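Local coordinates for pyridoxal phosphate homeostasis protein (Bifidobacterium adolescentis ATCC 15703, PDB 3CPG) that probably binds pyridoxal 5'-phosphate and takes part in keeping the level of this cofactor in balance, at residues R45-R59 with I254-F268. Residues are numbered along the deposited sequence; the frame is centred on the assembly and turned at random.
With ACT (acetate ion), chain B.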
loop_
_atom_site.group_PDB
_atom_site.type_symbol
_atom_site.label_atom_id
_atom_site.label_comp_id
_atom_site.label_asym_id
_atom_site.label_seq_id
_atom_site.Cartn_x
_atom_site.Cartn_y
_atom_site.Cartn_z
ATOM N N ARG A 45 -16.099 10.915 8.706
ATOM C CA ARG A 45 -15.646 10.854 7.322
ATOM C C ARG A 45 -16.641 10.065 6.475
ATOM O O ARG A 45 -17.223 9.091 6.946
ATOM C CB ARG A 45 -14.262 10.204 7.249
ATOM C CG ARG A 45 -13.152 11.037 7.884
ATOM C CD ARG A 45 -11.805 10.334 7.798
ATOM N NE ARG A 45 -11.358 10.168 6.417
ATOM C CZ ARG A 45 -10.282 9.477 6.055
ATOM N NH1 ARG A 45 -9.534 8.879 6.972
ATOM N NH2 ARG A 45 -9.954 9.379 4.773
ATOM N N GLU A 46 -16.836 10.494 5.232
ATOM C CA GLU A 46 -17.763 9.826 4.321
ATOM C C GLU A 46 -17.377 8.374 4.087
ATOM O O GLU A 46 -16.194 8.036 4.037
ATOM C CB GLU A 46 -17.804 10.541 2.967
ATOM C CG GLU A 46 -18.514 11.882 2.961
ATOM C CD GLU A 46 -18.736 12.403 1.551
ATOM O OE1 GLU A 46 -17.742 12.732 0.870
ATOM O OE2 GLU A 46 -19.907 12.474 1.118
ATOM N N ALA A 47 -18.384 7.518 3.937
ATOM C CA ALA A 47 -18.155 6.103 3.689
ATOM C C ALA A 47 -17.390 5.945 2.381
ATOM O O ALA A 47 -17.670 6.637 1.401
ATOM C CB ALA A 47 -19.486 5.367 3.610
ATOM N N GLY A 48 -16.421 5.036 2.367
ATOM C CA GLY A 48 -15.638 4.822 1.163
ATOM C C GLY A 48 -14.391 5.684 1.086
ATOM O O GLY A 48 -13.615 5.582 0.133
ATOM N N SER A 49 -14.200 6.541 2.084
ATOM C CA SER A 49 -13.033 7.413 2.126
ATOM C C SER A 49 -11.759 6.606 2.339
ATOM O O SER A 49 -10.682 7.008 1.903
ATOM C CB SER A 49 -13.165 8.434 3.260
ATOM O OG SER A 49 -14.230 9.335 3.018
ATOM N N VAL A 50 -11.891 5.467 3.010
ATOM C CA VAL A 50 -10.745 4.612 3.308
ATOM C C VAL A 50 -10.804 3.301 2.536
ATOM O O VAL A 50 -11.829 2.624 2.540
ATOM C CB VAL A 50 -10.692 4.268 4.816
ATOM C CG1 VAL A 50 -9.454 3.432 5.121
ATOM C CG2 VAL A 50 -10.699 5.544 5.642
ATOM N N ARG A 51 -9.707 2.949 1.872
ATOM C CA ARG A 51 -9.656 1.697 1.129
ATOM C C ARG A 51 -8.848 0.678 1.913
ATOM O O ARG A 51 -7.867 1.019 2.583
ATOM C CB ARG A 51 -9.030 1.892 -0.257
ATOM C CG ARG A 51 -9.945 2.567 -1.264
ATOM C CD ARG A 51 -9.449 2.370 -2.689
ATOM N NE ARG A 51 -8.193 3.069 -2.938
ATOM C CZ ARG A 51 -7.466 2.931 -4.042
ATOM N NH1 ARG A 51 -7.866 2.111 -5.007
ATOM N NH2 ARG A 51 -6.340 3.617 -4.186
ATOM N N LEU A 52 -9.274 -0.577 1.833
ATOM C CA LEU A 52 -8.596 -1.655 2.529
ATOM C C LEU A 52 -7.606 -2.372 1.625
ATOM O O LEU A 52 -7.972 -2.853 0.549
ATOM C CB LEU A 52 -9.615 -2.671 3.052
ATOM C CG LEU A 52 -9.079 -4.019 3.547
ATOM C CD1 LEU A 52 -8.157 -3.831 4.756
ATOM C CD2 LEU A 52 -10.259 -4.912 3.910
ATOM N N LEU A 53 -6.352 -2.421 2.062
ATOM C CA LEU A 53 -5.311 -3.132 1.336
ATOM C C LEU A 53 -4.973 -4.322 2.210
ATOM O O LEU A 53 -4.632 -4.160 3.383
ATOM C CB LEU A 53 -4.051 -2.273 1.144
ATOM C CG LEU A 53 -2.794 -2.970 0.579
ATOM C CD1 LEU A 53 -1.831 -1.924 0.084
ATOM C CD2 LEU A 53 -2.092 -3.809 1.629
ATOM N N ALA A 54 -5.086 -5.523 1.660
ATOM C CA ALA A 54 -4.754 -6.700 2.439
ATOM C C ALA A 54 -3.259 -6.951 2.277
ATOM O O ALA A 54 -2.764 -7.027 1.156
ATOM C CB ALA A 54 -5.553 -7.906 1.946
ATOM N N ALA A 55 -2.546 -7.035 3.397
ATOM C CA ALA A 55 -1.111 -7.307 3.378
ATOM C C ALA A 55 -1.063 -8.820 3.247
ATOM O O ALA A 55 -1.384 -9.539 4.192
ATOM C CB ALA A 55 -0.466 -6.856 4.686
ATOM N N THR A 56 -0.653 -9.295 2.078
ATOM C CA THR A 56 -0.653 -10.725 1.799
ATOM C C THR A 56 0.636 -11.515 1.998
ATOM O O THR A 56 0.728 -12.670 1.571
ATOM C CB THR A 56 -1.173 -10.965 0.369
ATOM O OG1 THR A 56 -0.441 -10.146 -0.557
ATOM C CG2 THR A 56 -2.653 -10.598 0.281
ATOM N N LYS A 57 1.622 -10.921 2.660
ATOM C CA LYS A 57 2.882 -11.620 2.879
ATOM C C LYS A 57 2.662 -12.962 3.573
ATOM O O LYS A 57 1.860 -13.066 4.505
ATOM C CB LYS A 57 3.830 -10.756 3.715
ATOM C CG LYS A 57 3.285 -10.382 5.085
ATOM C CD LYS A 57 4.341 -9.647 5.904
ATOM C CE LYS A 57 3.818 -9.284 7.285
ATOM N NZ LYS A 57 4.865 -8.638 8.128
ATOM N N THR A 58 3.378 -13.978 3.091
ATOM C CA THR A 58 3.338 -15.354 3.608
ATOM C C THR A 58 2.024 -16.104 3.378
ATOM O O THR A 58 1.869 -17.242 3.825
ATOM C CB THR A 58 3.672 -15.423 5.126
ATOM O OG1 THR A 58 2.528 -15.046 5.897
ATOM C CG2 THR A 58 4.831 -14.492 5.462
ATOM N N ARG A 59 1.081 -15.481 2.680
ATOM C CA ARG A 59 -0.195 -16.142 2.418
ATOM C C ARG A 59 -0.165 -16.718 1.007
ATOM O O ARG A 59 0.460 -16.143 0.118
ATOM C CB ARG A 59 -1.350 -15.144 2.546
ATOM C CG ARG A 59 -1.282 -14.266 3.785
ATOM C CD ARG A 59 -1.212 -15.077 5.079
ATOM N NE ARG A 59 -1.018 -14.184 6.222
ATOM C CZ ARG A 59 -1.033 -14.562 7.497
ATOM N NH1 ARG A 59 -1.238 -15.831 7.825
ATOM N NH2 ARG A 59 -0.835 -13.658 8.450
ATOM N N ILE A 254 -7.234 6.231 10.642
ATOM C CA ILE A 254 -8.412 6.744 9.965
ATOM C C ILE A 254 -8.856 8.076 10.570
ATOM O O ILE A 254 -9.299 8.972 9.850
ATOM C CB ILE A 254 -9.544 5.697 9.991
ATOM C CG1 ILE A 254 -9.114 4.484 9.156
ATOM C CG2 ILE A 254 -10.832 6.292 9.437
ATOM C CD1 ILE A 254 -10.053 3.304 9.216
ATOM N N ALA A 255 -8.715 8.217 11.884
ATOM C CA ALA A 255 -9.076 9.469 12.539
ATOM C C ALA A 255 -8.174 10.590 12.027
ATOM O O ALA A 255 -8.586 11.752 11.974
ATOM C CB ALA A 255 -8.931 9.338 14.058
ATOM N N GLU A 256 -6.945 10.241 11.648
ATOM C CA GLU A 256 -5.990 11.229 11.155
ATOM C C GLU A 256 -5.953 11.394 9.632
ATOM O O GLU A 256 -5.038 12.016 9.094
ATOM C CB GLU A 256 -4.582 10.912 11.676
ATOM C CG GLU A 256 -4.391 11.094 13.188
ATOM C CD GLU A 256 -4.720 12.500 13.677
ATOM O OE1 GLU A 256 -4.446 13.477 12.947
ATOM O OE2 GLU A 256 -5.238 12.628 14.809
ATOM N N GLY A 257 -6.931 10.822 8.935
ATOM C CA GLY A 257 -6.994 10.987 7.488
ATOM C C GLY A 257 -6.514 9.897 6.543
ATOM O O GLY A 257 -6.451 10.123 5.333
ATOM N N SER A 258 -6.183 8.721 7.061
ATOM C CA SER A 258 -5.717 7.641 6.198
ATOM C C SER A 258 -6.683 7.358 5.050
ATOM O O SER A 258 -7.898 7.414 5.233
ATOM C CB SER A 258 -5.529 6.363 7.014
ATOM O OG SER A 258 -5.217 5.274 6.163
ATOM N N THR A 259 -6.144 7.063 3.868
ATOM C CA THR A 259 -6.988 6.736 2.721
ATOM C C THR A 259 -6.760 5.284 2.332
ATOM O O THR A 259 -7.505 4.722 1.534
ATOM C CB THR A 259 -6.695 7.626 1.501
ATOM O OG1 THR A 259 -5.376 7.357 1.009
ATOM C CG2 THR A 259 -6.824 9.095 1.880
ATOM N N ILE A 260 -5.716 4.690 2.901
ATOM C CA ILE A 260 -5.386 3.290 2.660
ATOM C C ILE A 260 -4.833 2.686 3.942
ATOM O O ILE A 260 -3.848 3.175 4.486
ATOM C CB ILE A 260 -4.295 3.098 1.578
ATOM C CG1 ILE A 260 -4.778 3.608 0.224
ATOM C CG2 ILE A 260 -3.932 1.607 1.477
ATOM C CD1 ILE A 260 -3.721 3.499 -0.864
ATOM N N VAL A 261 -5.483 1.640 4.438
ATOM C CA VAL A 261 -4.992 0.962 5.626
ATOM C C VAL A 261 -4.463 -0.373 5.125
ATOM O O VAL A 261 -5.061 -0.979 4.240
ATOM C CB VAL A 261 -6.101 0.740 6.685
ATOM C CG1 VAL A 261 -6.540 2.085 7.254
ATOM C CG2 VAL A 261 -7.284 -0.005 6.077
ATOM N N ARG A 262 -3.324 -0.800 5.667
ATOM C CA ARG A 262 -2.684 -2.054 5.271
ATOM C C ARG A 262 -2.897 -3.073 6.383
ATOM O O ARG A 262 -2.285 -2.983 7.442
ATOM C CB ARG A 262 -1.187 -1.823 5.042
ATOM C CG ARG A 262 -0.878 -0.693 4.070
ATOM C CD ARG A 262 0.610 -0.632 3.758
ATOM N NE ARG A 262 1.418 -0.499 4.968
ATOM C CZ ARG A 262 1.580 0.633 5.649
ATOM N NH1 ARG A 262 0.995 1.751 5.243
ATOM N NH2 ARG A 262 2.325 0.641 6.747
ATOM N N VAL A 263 -3.756 -4.055 6.128
ATOM C CA VAL A 263 -4.092 -5.044 7.142
ATOM C C VAL A 263 -3.692 -6.480 6.815
ATOM O O VAL A 263 -4.015 -7.007 5.749
ATOM C CB VAL A 263 -5.612 -5.004 7.426
ATOM C CG1 VAL A 263 -5.953 -5.898 8.608
ATOM C CG2 VAL A 263 -6.048 -3.565 7.696
ATOM N N GLY A 264 -2.991 -7.105 7.755
ATOM C CA GLY A 264 -2.562 -8.478 7.580
ATOM C C GLY A 264 -3.199 -9.404 8.601
ATOM O O GLY A 264 -4.111 -10.163 8.278
ATOM N N THR A 265 -2.730 -9.318 9.842
ATOM C CA THR A 265 -3.215 -10.167 10.927
ATOM C C THR A 265 -4.728 -10.179 11.162
ATOM O O THR A 265 -5.316 -11.246 11.365
ATOM C CB THR A 265 -2.511 -9.799 12.247
ATOM O OG1 THR A 265 -1.094 -9.903 12.066
ATOM C CG2 THR A 265 -2.934 -10.734 13.361
ATOM N N ALA A 266 -5.363 -9.012 11.137
ATOM C CA ALA A 266 -6.801 -8.950 11.373
ATOM C C ALA A 266 -7.589 -9.731 10.324
ATOM O O ALA A 266 -8.741 -10.106 10.554
ATOM C CB ALA A 266 -7.269 -7.499 11.408
ATOM N N ILE A 267 -6.964 -9.975 9.177
ATOM C CA ILE A 267 -7.611 -10.710 8.095
ATOM C C ILE A 267 -7.225 -12.182 8.075
ATOM O O ILE A 267 -8.089 -13.064 8.069
ATOM C CB ILE A 267 -7.243 -10.115 6.711
ATOM C CG1 ILE A 267 -7.890 -8.738 6.544
ATOM C CG2 ILE A 267 -7.690 -11.066 5.592
ATOM C CD1 ILE A 267 -7.474 -8.020 5.280
ATOM N N PHE A 268 -5.925 -12.434 8.069
ATOM C CA PHE A 268 -5.395 -13.788 7.998
ATOM C C PHE A 268 -5.056 -14.429 9.341
ATOM O O PHE A 268 -4.753 -15.626 9.391
ATOM C CB PHE A 268 -4.157 -13.779 7.102
ATOM C CG PHE A 268 -4.428 -13.282 5.713
ATOM C CD1 PHE A 268 -5.189 -14.040 4.827
ATOM C CD2 PHE A 268 -3.944 -12.045 5.293
ATOM C CE1 PHE A 268 -5.466 -13.576 3.540
ATOM C CE2 PHE A 268 -4.215 -11.573 4.010
ATOM C CZ PHE A 268 -4.980 -12.342 3.130
HETATM C C ACT B . -0.899 -6.272 10.468
HETATM O O ACT B . -0.641 -7.385 10.046
HETATM O OXT ACT B . -1.859 -5.660 10.030
HETATM C CH3 ACT B . -0.029 -5.653 11.535
HETATM O O HOH W 1 -7.672 5.153 -1.354
#
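The seam that closes the TIM barrel of this YggS/PROSC-family protein joins its first strand, 51-55, to its last, 260-263, running parallel with axes 25° apart. Five backbone hydrogen bonds zip it, from Arg51 N to Thr259 O (2.8 Å) through to Ala55 N to Val263 O. Small or branched apolar residues suit the face turned to the outer helices: with CG anti to the backbone N (chi1 167°), Leu52 carries CD1 to within 3.6 Å of Val263 CG2, and Ala54 CB is short enough to admit Ile267 CD1.

Before the strands, Arg45 clasps the Schellman turn that ends helix 250-255. NH1 and NH2 both grip Ser258 O (NH1 at 2.8 Å), while NH1 also reaches Ile254 O on an in-plane lone pair at 2.9 Å; both carbonyls lie at the guanidinium edge. An alanine here would remove all three bonds and would probably leave Ser258 O without two donors and Ile254 O without one. At positive phi, Gly257 avoids the clash a side chain would have with the preceding carbonyl.

Beyond the strands, Arg59 lies over Phe268: CG sits 3.8 Å from the ring centroid in a CH-pi contact, and the chain, bent at chi2 (-56°), brings the guanidinium over Phe268 CB. Gly264 N and Thr265 N hold an acetate, probably from the crystallisation liquor; Lys57, the predicted cofactor lysine, carries no cofactor here and does not touch it.

Strand 75-77 continues the sheet beyond 51-55, helix 19-42 packs on Leu52 and Ile254, and helix 61-69 meets Arg59 and Phe268.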